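Local coordinates for protein Sam-dependent methyltransferases (Streptomyces davawensis, PDB 4D7K) that catalyses the S-adenosyl methionine-dependent double N-methylation of 8-amino-8-demethyl-D-riboflavin, the last two steps of biosynthesis of the antibiotic roseoflavin, at residues A[36-41]-A[61-66]; A[65-70]-A[74-79]; A[105-110]-A[303-308]. All coordinates share one frame; numbering follows the deposited sequence.

Contact 1 (A[36-41]-A[61-66]); sequences LHLPDL and SRLRRL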
loop_
_atom_site.group_PDB
_atom_site.type_symbol
_atom_site.label_atom_id
_atom_site.label_comp_id
_atom_site.label_asym_id
_atom_site.label_seq_id
_atom_site.Cartn_x
_atom_site.Cartn_y
_atom_site.Cartn_z
ATOM N N LEU A 36 -1.475 -16.824 -7.241
ATOM C CA LEU A 36 -2.289 -17.775 -7.975
ATOM C C LEU A 36 -1.623 -18.150 -9.295
ATOM O O LEU A 36 -2.157 -18.952 -10.061
ATOM C CB LEU A 36 -3.682 -17.203 -8.221
ATOM C CG LEU A 36 -4.583 -17.174 -6.989
ATOM C CD1 LEU A 36 -5.789 -16.300 -7.253
ATOM C CD2 LEU A 36 -5.013 -18.587 -6.640
ATOM N N HIS A 37 -0.457 -17.557 -9.548
ATOM C CA HIS A 37 0.315 -17.794 -10.767
ATOM C C HIS A 37 -0.494 -17.505 -12.029
ATOM O O HIS A 37 -0.264 -18.099 -13.084
ATOM C CB HIS A 37 0.853 -19.230 -10.786
ATOM C CG HIS A 37 1.950 -19.464 -9.793
ATOM N ND1 HIS A 37 1.746 -20.118 -8.599
ATOM C CD2 HIS A 37 3.253 -19.094 -9.805
ATOM C CE1 HIS A 37 2.885 -20.162 -7.925
ATOM N NE2 HIS A 37 3.811 -19.547 -8.632
ATOM N N LEU A 38 -1.435 -16.577 -11.907
ATOM C CA LEU A 38 -2.215 -16.106 -13.046
ATOM C C LEU A 38 -1.362 -15.523 -14.181
ATOM O O LEU A 38 -1.669 -15.767 -15.348
ATOM C CB LEU A 38 -3.246 -15.073 -12.586
ATOM C CG LEU A 38 -4.360 -15.674 -11.731
ATOM C CD1 LEU A 38 -5.274 -14.602 -11.169
ATOM C CD2 LEU A 38 -5.158 -16.672 -12.544
ATOM N N PRO A 39 -0.292 -14.758 -13.860
ATOM C CA PRO A 39 0.502 -14.271 -14.994
ATOM C C PRO A 39 1.123 -15.401 -15.797
ATOM O O PRO A 39 1.171 -15.331 -17.024
ATOM C CB PRO A 39 1.597 -13.436 -14.327
ATOM C CG PRO A 39 1.039 -13.056 -13.003
ATOM C CD PRO A 39 0.220 -14.231 -12.582
ATOM N N ASP A 40 1.590 -16.431 -15.097
ATOM C CA ASP A 40 2.224 -17.575 -15.734
ATOM C C ASP A 40 1.199 -18.409 -16.512
ATOM O O ASP A 40 1.499 -18.952 -17.580
ATOM C CB ASP A 40 2.938 -18.426 -14.680
ATOM C CG ASP A 40 3.896 -17.605 -13.820
ATOM O OD1 ASP A 40 5.073 -17.458 -14.209
ATOM O OD2 ASP A 40 3.472 -17.099 -12.760
ATOM N N LEU A 41 -0.015 -18.497 -15.979
ATOM C CA LEU A 41 -1.098 -19.195 -16.661
ATOM C C LEU A 41 -1.523 -18.448 -17.929
ATOM O O LEU A 41 -2.069 -19.043 -18.851
ATOM C CB LEU A 41 -2.302 -19.371 -15.727
ATOM C CG LEU A 41 -2.227 -20.435 -14.629
ATOM C CD1 LEU A 41 -3.370 -20.253 -13.645
ATOM C CD2 LEU A 41 -2.258 -21.833 -15.232
ATOM N N SER A 61 -17.137 -16.936 -9.855
ATOM C CA SER A 61 -17.740 -15.635 -9.584
ATOM C C SER A 61 -16.780 -14.659 -8.912
ATOM O O SER A 61 -16.700 -13.493 -9.297
ATOM C CB SER A 61 -18.986 -15.805 -8.718
ATOM O OG SER A 61 -19.468 -14.547 -8.279
ATOM N N ARG A 62 -16.049 -15.135 -7.910
ATOM C CA ARG A 62 -15.141 -14.270 -7.169
ATOM C C ARG A 62 -13.783 -14.113 -7.861
ATOM O O ARG A 62 -13.091 -13.114 -7.656
ATOM C CB ARG A 62 -14.965 -14.794 -5.741
ATOM C CG ARG A 62 -16.205 -14.560 -4.881
ATOM C CD ARG A 62 -16.004 -14.934 -3.420
ATOM N NE ARG A 62 -16.792 -14.065 -2.545
ATOM C CZ ARG A 62 -16.268 -13.255 -1.631
ATOM N NH1 ARG A 62 -14.955 -13.220 -1.452
ATOM N NH2 ARG A 62 -17.056 -12.489 -0.886
ATOM N N LEU A 63 -13.405 -15.087 -8.685
ATOM C CA LEU A 63 -12.167 -14.973 -9.451
ATOM C C LEU A 63 -12.294 -13.861 -10.477
ATOM O O LEU A 63 -11.373 -13.065 -10.662
ATOM C CB LEU A 63 -11.814 -16.287 -10.150
ATOM C CG LEU A 63 -10.551 -16.223 -11.018
ATOM C CD1 LEU A 63 -9.312 -15.964 -10.165
ATOM C CD2 LEU A 63 -10.378 -17.486 -11.844
ATOM N N ARG A 64 -13.449 -13.809 -11.136
ATOM C CA ARG A 64 -13.726 -12.784 -12.136
ATOM C C ARG A 64 -13.633 -11.383 -11.546
ATOM O O ARG A 64 -13.097 -10.469 -12.178
ATOM C CB ARG A 64 -15.110 -12.990 -12.754
ATOM C CG ARG A 64 -15.451 -11.957 -13.825
ATOM C CD ARG A 64 -16.837 -12.159 -14.405
ATOM N NE ARG A 64 -16.982 -13.461 -15.047
ATOM C CZ ARG A 64 -17.626 -14.485 -14.501
ATOM N NH1 ARG A 64 -18.185 -14.351 -13.306
ATOM N NH2 ARG A 64 -17.709 -15.640 -15.145
ATOM N N ARG A 65 -14.157 -11.221 -10.333
ATOM C CA ARG A 65 -14.084 -9.941 -9.639
ATOM C C ARG A 65 -12.637 -9.580 -9.290
ATOM O O ARG A 65 -12.235 -8.422 -9.398
ATOM C CB ARG A 65 -14.952 -9.973 -8.380
ATOM C CG ARG A 65 -16.429 -10.183 -8.679
ATOM C CD ARG A 65 -17.212 -10.471 -7.414
ATOM N NE ARG A 65 -17.138 -9.366 -6.463
ATOM C CZ ARG A 65 -17.589 -9.432 -5.215
ATOM N NH1 ARG A 65 -18.140 -10.553 -4.769
ATOM N NH2 ARG A 65 -17.483 -8.382 -4.412
ATOM N N LEU A 66 -11.856 -10.577 -8.891
ATOM C CA LEU A 66 -10.431 -10.380 -8.648
ATOM C C LEU A 66 -9.686 -10.034 -9.944
ATOM O O LEU A 66 -8.849 -9.130 -9.970
ATOM C CB LEU A 66 -9.819 -11.635 -8.012
ATOM C CG LEU A 66 -8.294 -11.630 -7.893
ATOM C CD1 LEU A 66 -7.851 -10.556 -6.920
ATOM C CD2 LEU A 66 -7.759 -12.986 -7.463
#
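L36 and L66 meet through one methyl each, L36 CD1 lying 3.9 Å from L66 CD2. A second, looser leucine pair runs beside them, with L38 CD1 4.4 Å from L63 CD1. All four side chains are buried, yet the two segments hide just 115 Å² of each other, because the backbones stay well apart: the CA atoms of L36 and L63, the nearest across the contact, are 10.4 Å from one another. Only branch ends bridge that distance. With chi1 at 172°, L66 swings CG away from its own backbone N and carries CD2 to L36 CD1, and the two chains approach obliquely.

The turn at H37 helps to place L36 and L38. H37 has positive phi and ends helix 13-35 in a Schellman motif, then serves as the N-cap position of the short helix 38-41; its carbonyl O accepts the backbone N-H of L41 at 2.9 Å. On the other segment, residues one turn apart on helix 60-72 supply L63 and L66 from the same helix face. Further apolar groups complete the cluster: L38 also packs on V33 and T56, and L63 on L52 of helix 49-56. Helices 49-56 and 60-72 form the helix-turn-helix part of the winged-helix-like dimerisation domain. The second subunit contributes too, its R125 packing on L36 and its V124 on L63, while R65 forms a salt bridge to D299 of that subunit.

No hydrogen bond or charge pair spans the two segments. The contact therefore depends on dispersion and exclusion of water, which set little directional demand on the leucine methyls.

Contact 2 (A[65-70]-A[74-79]); sequences RLLRAA and DALREV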
loop_
_atom_site.group_PDB
_atom_site.type_symbol
_atom_site.label_atom_id
_atom_site.label_comp_id
_atom_site.label_asym_id
_atom_site.label_seq_id
_atom_site.Cartn_x
_atom_site.Cartn_y
_atom_site.Cartn_z
ATOM N N ARG A 65 -14.157 -11.221 -10.333
ATOM C CA ARG A 65 -14.084 -9.941 -9.639
ATOM C C ARG A 65 -12.637 -9.580 -9.290
ATOM O O ARG A 65 -12.235 -8.422 -9.398
ATOM C CB ARG A 65 -14.952 -9.973 -8.380
ATOM C CG ARG A 65 -16.429 -10.183 -8.679
ATOM C CD ARG A 65 -17.212 -10.471 -7.414
ATOM N NE ARG A 65 -17.138 -9.366 -6.463
ATOM C CZ ARG A 65 -17.589 -9.432 -5.215
ATOM N NH1 ARG A 65 -18.140 -10.553 -4.769
ATOM N NH2 ARG A 65 -17.483 -8.382 -4.412
ATOM N N LEU A 66 -11.856 -10.577 -8.891
ATOM C CA LEU A 66 -10.431 -10.380 -8.648
ATOM C C LEU A 66 -9.686 -10.034 -9.944
ATOM O O LEU A 66 -8.849 -9.130 -9.970
ATOM C CB LEU A 66 -9.819 -11.635 -8.012
ATOM C CG LEU A 66 -8.294 -11.630 -7.893
ATOM C CD1 LEU A 66 -7.851 -10.556 -6.920
ATOM C CD2 LEU A 66 -7.759 -12.986 -7.463
ATOM N N LEU A 67 -9.990 -10.765 -11.014
ATOM C CA LEU A 67 -9.348 -10.543 -12.309
ATOM C C LEU A 67 -9.727 -9.185 -12.886
ATOM O O LEU A 67 -8.900 -8.496 -13.478
ATOM C CB LEU A 67 -9.723 -11.650 -13.304
ATOM C CG LEU A 67 -9.187 -13.059 -13.050
ATOM C CD1 LEU A 67 -9.865 -14.058 -13.981
ATOM C CD2 LEU A 67 -7.690 -13.075 -13.248
ATOM N N ARG A 68 -10.988 -8.812 -12.722
ATOM C CA ARG A 68 -11.454 -7.511 -13.179
ATOM C C ARG A 68 -10.760 -6.375 -12.412
ATOM O O ARG A 68 -10.475 -5.318 -12.979
ATOM C CB ARG A 68 -12.971 -7.434 -13.034
ATOM C CG ARG A 68 -13.604 -6.148 -13.477
ATOM C CD ARG A 68 -15.091 -6.210 -13.218
ATOM N NE ARG A 68 -15.738 -7.275 -13.980
ATOM C CZ ARG A 68 -16.754 -8.002 -13.527
ATOM N NH1 ARG A 68 -17.230 -7.789 -12.306
ATOM N NH2 ARG A 68 -17.290 -8.944 -14.288
ATOM N N ALA A 69 -10.464 -6.607 -11.133
ATOM C CA ALA A 69 -9.763 -5.611 -10.317
ATOM C C ALA A 69 -8.328 -5.446 -10.801
ATOM O O ALA A 69 -7.817 -4.332 -10.894
ATOM C CB ALA A 69 -9.795 -6.000 -8.832
ATOM N N ALA A 70 -7.683 -6.564 -11.113
ATOM C CA ALA A 70 -6.340 -6.534 -11.683
ATOM C C ALA A 70 -6.322 -5.802 -13.032
ATOM O O ALA A 70 -5.332 -5.163 -13.395
ATOM C CB ALA A 70 -5.808 -7.942 -11.834
ATOM N N ASP A 74 -4.488 -2.075 -14.240
ATOM C CA ASP A 74 -3.638 -2.161 -15.436
ATOM C C ASP A 74 -2.581 -3.262 -15.377
ATOM O O ASP A 74 -1.506 -3.119 -15.962
ATOM C CB ASP A 74 -2.943 -0.823 -15.711
ATOM C CG ASP A 74 -3.866 0.199 -16.347
ATOM O OD1 ASP A 74 -3.992 0.187 -17.590
ATOM O OD2 ASP A 74 -4.454 1.019 -15.605
ATOM N N ALA A 75 -2.882 -4.356 -14.683
ATOM C CA ALA A 75 -1.993 -5.513 -14.669
ATOM C C ALA A 75 -2.427 -6.539 -15.720
ATOM O O ALA A 75 -1.593 -7.188 -16.351
ATOM C CB ALA A 75 -1.959 -6.136 -13.289
ATOM N N LEU A 76 -3.736 -6.676 -15.899
ATOM C CA LEU A 76 -4.298 -7.528 -16.943
ATOM C C LEU A 76 -5.154 -6.687 -17.888
ATOM O O LEU A 76 -5.334 -5.490 -17.668
ATOM C CB LEU A 76 -5.144 -8.654 -16.342
ATOM C CG LEU A 76 -4.573 -9.601 -15.276
ATOM C CD1 LEU A 76 -5.660 -10.542 -14.804
ATOM C CD2 LEU A 76 -3.404 -10.402 -15.804
ATOM N N ARG A 77 -5.675 -7.321 -18.936
ATOM C CA ARG A 77 -6.647 -6.695 -19.832
ATOM C C ARG A 77 -7.890 -7.565 -19.948
ATOM O O ARG A 77 -7.788 -8.780 -20.097
ATOM C CB ARG A 77 -6.065 -6.474 -21.232
ATOM C CG ARG A 77 -5.068 -5.348 -21.346
ATOM C CD ARG A 77 -4.812 -5.027 -22.811
ATOM N NE ARG A 77 -4.266 -6.168 -23.541
ATOM C CZ ARG A 77 -2.973 -6.339 -23.787
ATOM N NH1 ARG A 77 -2.097 -5.437 -23.367
ATOM N NH2 ARG A 77 -2.555 -7.403 -24.463
ATOM N N GLU A 78 -9.062 -6.947 -19.883
ATOM C CA GLU A 78 -10.296 -7.669 -20.147
ATOM C C GLU A 78 -10.410 -7.918 -21.645
ATOM O O GLU A 78 -10.075 -7.051 -22.447
ATOM C CB GLU A 78 -11.505 -6.895 -19.631
ATOM C CG GLU A 78 -11.590 -6.829 -18.122
ATOM C CD GLU A 78 -12.905 -6.258 -17.644
ATOM O OE1 GLU A 78 -13.932 -6.963 -17.746
ATOM O OE2 GLU A 78 -12.911 -5.103 -17.167
ATOM N N VAL A 79 -10.882 -9.103 -22.014
ATOM C CA VAL A 79 -10.907 -9.536 -23.404
ATOM C C VAL A 79 -12.224 -10.259 -23.699
ATOM O O VAL A 79 -12.678 -11.061 -22.880
ATOM C CB VAL A 79 -9.688 -10.449 -23.708
ATOM C CG1 VAL A 79 -9.977 -11.438 -24.832
ATOM C CG2 VAL A 79 -8.460 -9.604 -24.012
#
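A70 and L76, the residues with most surface buried here, meet where helix 60-72 turns into strand 76-79, the start of the wing in a winged-helix-like domain. The turn is a Schellman motif with D74, at positive phi, as its C-prime residue. It sends the chain off so that the axes of segment 65-70 and strand 76-79 pass 7.6 Å apart, their directions 117° from each other.

The carbonyl of A70 takes two backbone donors of the outgoing chain. A75 N binds A70 O at 2.9 Å, and L76 N adds a weak bond; two N-H groups thus share the one oxygen and help to fix the turn. Next to this junction, L76 turns its side chain back to the helix, and its CG and CD1 both lie 4.0 Å from A70 CB. CD1 also reaches L67 CD2 at 3.6 Å, closing a small apolar patch. L67 touches F84 and L76 touches L86, both of the neighbouring strand 83-86, and V29 and V33 of helix 13-35 pack on A70.

E78, next in buried area and itself solvent-exposed, points toward the helix. Its strongest partner is K296 of the second subunit, which forms a salt bridge with OE2. R68 gives it a more distant charge: the guanidinium and carboxylate planes stand 46° apart, E78 OE1 lies at the guanidinium edge, and the separation from R68 NE is 4.2 Å, beyond a salt bridge. The aliphatic part of the arginine is also close, with R68 CG 3.9 Å from E78 OE2.

Contact 3 (A[105-110]-A[303-308]); sequences TTFFAE and LVLVEG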
loop_
_atom_site.group_PDB
_atom_site.type_symbol
_atom_site.label_atom_id
_atom_site.label_comp_id
_atom_site.label_asym_id
_atom_site.label_seq_id
_atom_site.Cartn_x
_atom_site.Cartn_y
_atom_site.Cartn_z
ATOM N N THR A 105 6.997 -7.895 -5.244
ATOM C CA THR A 105 5.554 -7.702 -5.221
ATOM C C THR A 105 4.874 -8.734 -4.314
ATOM O O THR A 105 3.818 -8.463 -3.746
ATOM C CB THR A 105 4.976 -7.758 -6.657
ATOM O OG1 THR A 105 5.659 -6.798 -7.471
ATOM C CG2 THR A 105 3.495 -7.435 -6.671
ATOM N N THR A 106 5.493 -9.903 -4.153
ATOM C CA THR A 106 4.934 -10.943 -3.293
ATOM C C THR A 106 5.499 -10.942 -1.868
ATOM O O THR A 106 4.755 -11.163 -0.914
ATOM C CB THR A 106 5.152 -12.350 -3.887
ATOM O OG1 THR A 106 6.542 -12.546 -4.173
ATOM C CG2 THR A 106 4.342 -12.521 -5.163
ATOM N N PHE A 107 6.800 -10.701 -1.722
ATOM C CA PHE A 107 7.446 -10.844 -0.414
ATOM C C PHE A 107 6.872 -9.915 0.648
ATOM O O PHE A 107 6.554 -10.351 1.756
ATOM C CB PHE A 107 8.954 -10.603 -0.508
ATOM C CG PHE A 107 9.639 -10.594 0.836
ATOM C CD1 PHE A 107 9.874 -11.775 1.516
ATOM C CD2 PHE A 107 10.024 -9.401 1.430
ATOM C CE1 PHE A 107 10.490 -11.769 2.760
ATOM C CE2 PHE A 107 10.639 -9.390 2.673
ATOM C CZ PHE A 107 10.872 -10.575 3.337
ATOM N N PHE A 108 6.745 -8.635 0.311
ATOM C CA PHE A 108 6.331 -7.623 1.282
ATOM C C PHE A 108 4.839 -7.677 1.597
ATOM O O PHE A 108 4.335 -6.868 2.377
ATOM C CB PHE A 108 6.718 -6.227 0.781
ATOM C CG PHE A 108 8.199 -6.021 0.695
ATOM C CD1 PHE A 108 8.927 -5.662 1.818
ATOM C CD2 PHE A 108 8.871 -6.236 -0.494
ATOM C CE1 PHE A 108 10.294 -5.495 1.751
ATOM C CE2 PHE A 108 10.240 -6.073 -0.570
ATOM C CZ PHE A 108 10.953 -5.700 0.555
ATOM N N ALA A 109 4.137 -8.633 1.000
ATOM C CA ALA A 109 2.710 -8.790 1.250
ATOM C C ALA A 109 2.413 -10.169 1.808
ATOM O O ALA A 109 1.257 -10.528 2.012
ATOM C CB ALA A 109 1.914 -8.546 -0.018
ATOM N N GLU A 110 3.464 -10.945 2.049
ATOM C CA GLU A 110 3.304 -12.226 2.716
ATOM C C GLU A 110 2.813 -11.974 4.139
ATOM O O GLU A 110 3.219 -10.994 4.765
ATOM C CB GLU A 110 4.616 -13.014 2.717
ATOM C CG GLU A 110 5.079 -13.489 1.339
ATOM C CD GLU A 110 4.234 -14.623 0.787
ATOM O OE1 GLU A 110 3.315 -15.092 1.490
ATOM O OE2 GLU A 110 4.490 -15.056 -0.356
ATOM N N LEU A 303 13.955 -0.977 9.866
ATOM C CA LEU A 303 13.334 -0.895 11.183
ATOM C C LEU A 303 12.434 -2.098 11.453
ATOM O O LEU A 303 12.355 -2.588 12.576
ATOM C CB LEU A 303 12.532 0.403 11.293
ATOM C CG LEU A 303 12.320 1.025 12.670
ATOM C CD1 LEU A 303 12.094 2.513 12.514
ATOM C CD2 LEU A 303 11.136 0.387 13.366
ATOM N N VAL A 304 11.753 -2.562 10.412
ATOM C CA VAL A 304 10.795 -3.649 10.543
ATOM C C VAL A 304 11.476 -5.019 10.518
ATOM O O VAL A 304 11.159 -5.894 11.324
ATOM C CB VAL A 304 9.734 -3.586 9.420
ATOM C CG1 VAL A 304 8.899 -4.850 9.394
ATOM C CG2 VAL A 304 8.849 -2.353 9.589
ATOM N N LEU A 305 12.427 -5.192 9.604
ATOM C CA LEU A 305 12.952 -6.520 9.300
ATOM C C LEU A 305 14.194 -6.889 10.097
ATOM O O LEU A 305 14.239 -7.946 10.719
ATOM C CB LEU A 305 13.262 -6.636 7.806
ATOM C CG LEU A 305 12.067 -6.567 6.854
ATOM C CD1 LEU A 305 12.537 -6.543 5.411
ATOM C CD2 LEU A 305 11.120 -7.734 7.095
ATOM N N VAL A 306 15.202 -6.025 10.073
ATOM C CA VAL A 306 16.490 -6.372 10.662
ATOM C C VAL A 306 16.882 -5.491 11.845
ATOM O O VAL A 306 16.204 -4.514 12.165
ATOM C CB VAL A 306 17.602 -6.305 9.611
ATOM C CG1 VAL A 306 17.324 -7.301 8.500
ATOM C CG2 VAL A 306 17.709 -4.902 9.058
ATOM N N GLU A 307 17.984 -5.852 12.492
ATOM C CA GLU A 307 18.443 -5.151 13.685
ATOM C C GLU A 307 19.487 -4.091 13.334
ATOM O O GLU A 307 19.718 -3.151 14.098
ATOM C CB GLU A 307 19.006 -6.155 14.695
ATOM C CG GLU A 307 19.175 -5.613 16.104
ATOM C CD GLU A 307 20.575 -5.100 16.364
ATOM O OE1 GLU A 307 21.448 -5.286 15.490
ATOM O OE2 GLU A 307 20.805 -4.515 17.445
ATOM N N GLY A 308 20.106 -4.240 12.168
ATOM C CA GLY A 308 21.124 -3.312 11.713
ATOM C C GLY A 308 20.578 -1.934 11.386
ATOM O O GLY A 308 19.370 -1.754 11.214
#
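The backbones of F108 and L305 come no nearer than 10.5 Å between CA atoms, so long side chains must span the distance. Segment 105-110 takes in the last part of helix 102-107 and a tight bend, in which A109 N bonds to T106 O and E110 N to F107 O, each at 3.2 Å. E110 then occupies the N-cap position of helix 111-118. Segment 303-308 leaves helix 293-305 through V306, whose backbone is extended, and turns again at E307.

A single methyl, L305 CD1, makes the join. It lies 4.4 Å from F107 CE2, at the edge of that ring and near its plane, and also 4.4 Å from F108 CE1, which it approaches at a slant. The two phenylalanines are consecutive but arranged against each other: F107 CD2 stands 3.7 Å above the plane of F108, over the ring centre, so an edge of one ring rests on a face of the other. Different first torsions bring both rings to the same leucine, F107 with CG anti to the backbone N (chi1 174°) and F108 with CG turned beside it (chi1 -66°).

Helix 149-165 backs the pair, F155 meeting the F107 ring and F162 touching F108. K25 of the second subunit makes a cation-pi contact with F108, and R62 of that subunit donates to L303 O.

Across the segments the chemistry is purely apolar, with 79 Å² buried and no hydrogen bond. This light contact packs the end of helix 102-107 against helix 293-305 of the class I, Rossmann-like O-methyltransferase domain, away from the predicted S-adenosyl methionine site, and the cation-pi partner suggests that the F108 ring probably also contributes to the dimer interface.

From the N terminus, contact 1 comes first: it closes a loop from the end of helix 13-35 to helix 60-72, enclosing strand 47-48 and helix 49-56. Contact 2 begins on the residues where it ends, sharing R65 and L66, and closes the short turn into strand 76-79; the two adjoin directly, L38 CD1 lying 3.5 Å from L67 CD2. Both belong to the dimerisation domain. Contact 3 opens later, neither nested in nor crossing the others, and spans 192 residues to bring helix 102-107 against the end of helix 293-305 in the methyltransferase domain. Its centre is about 25 Å from that of contact 1. All three border the second subunit.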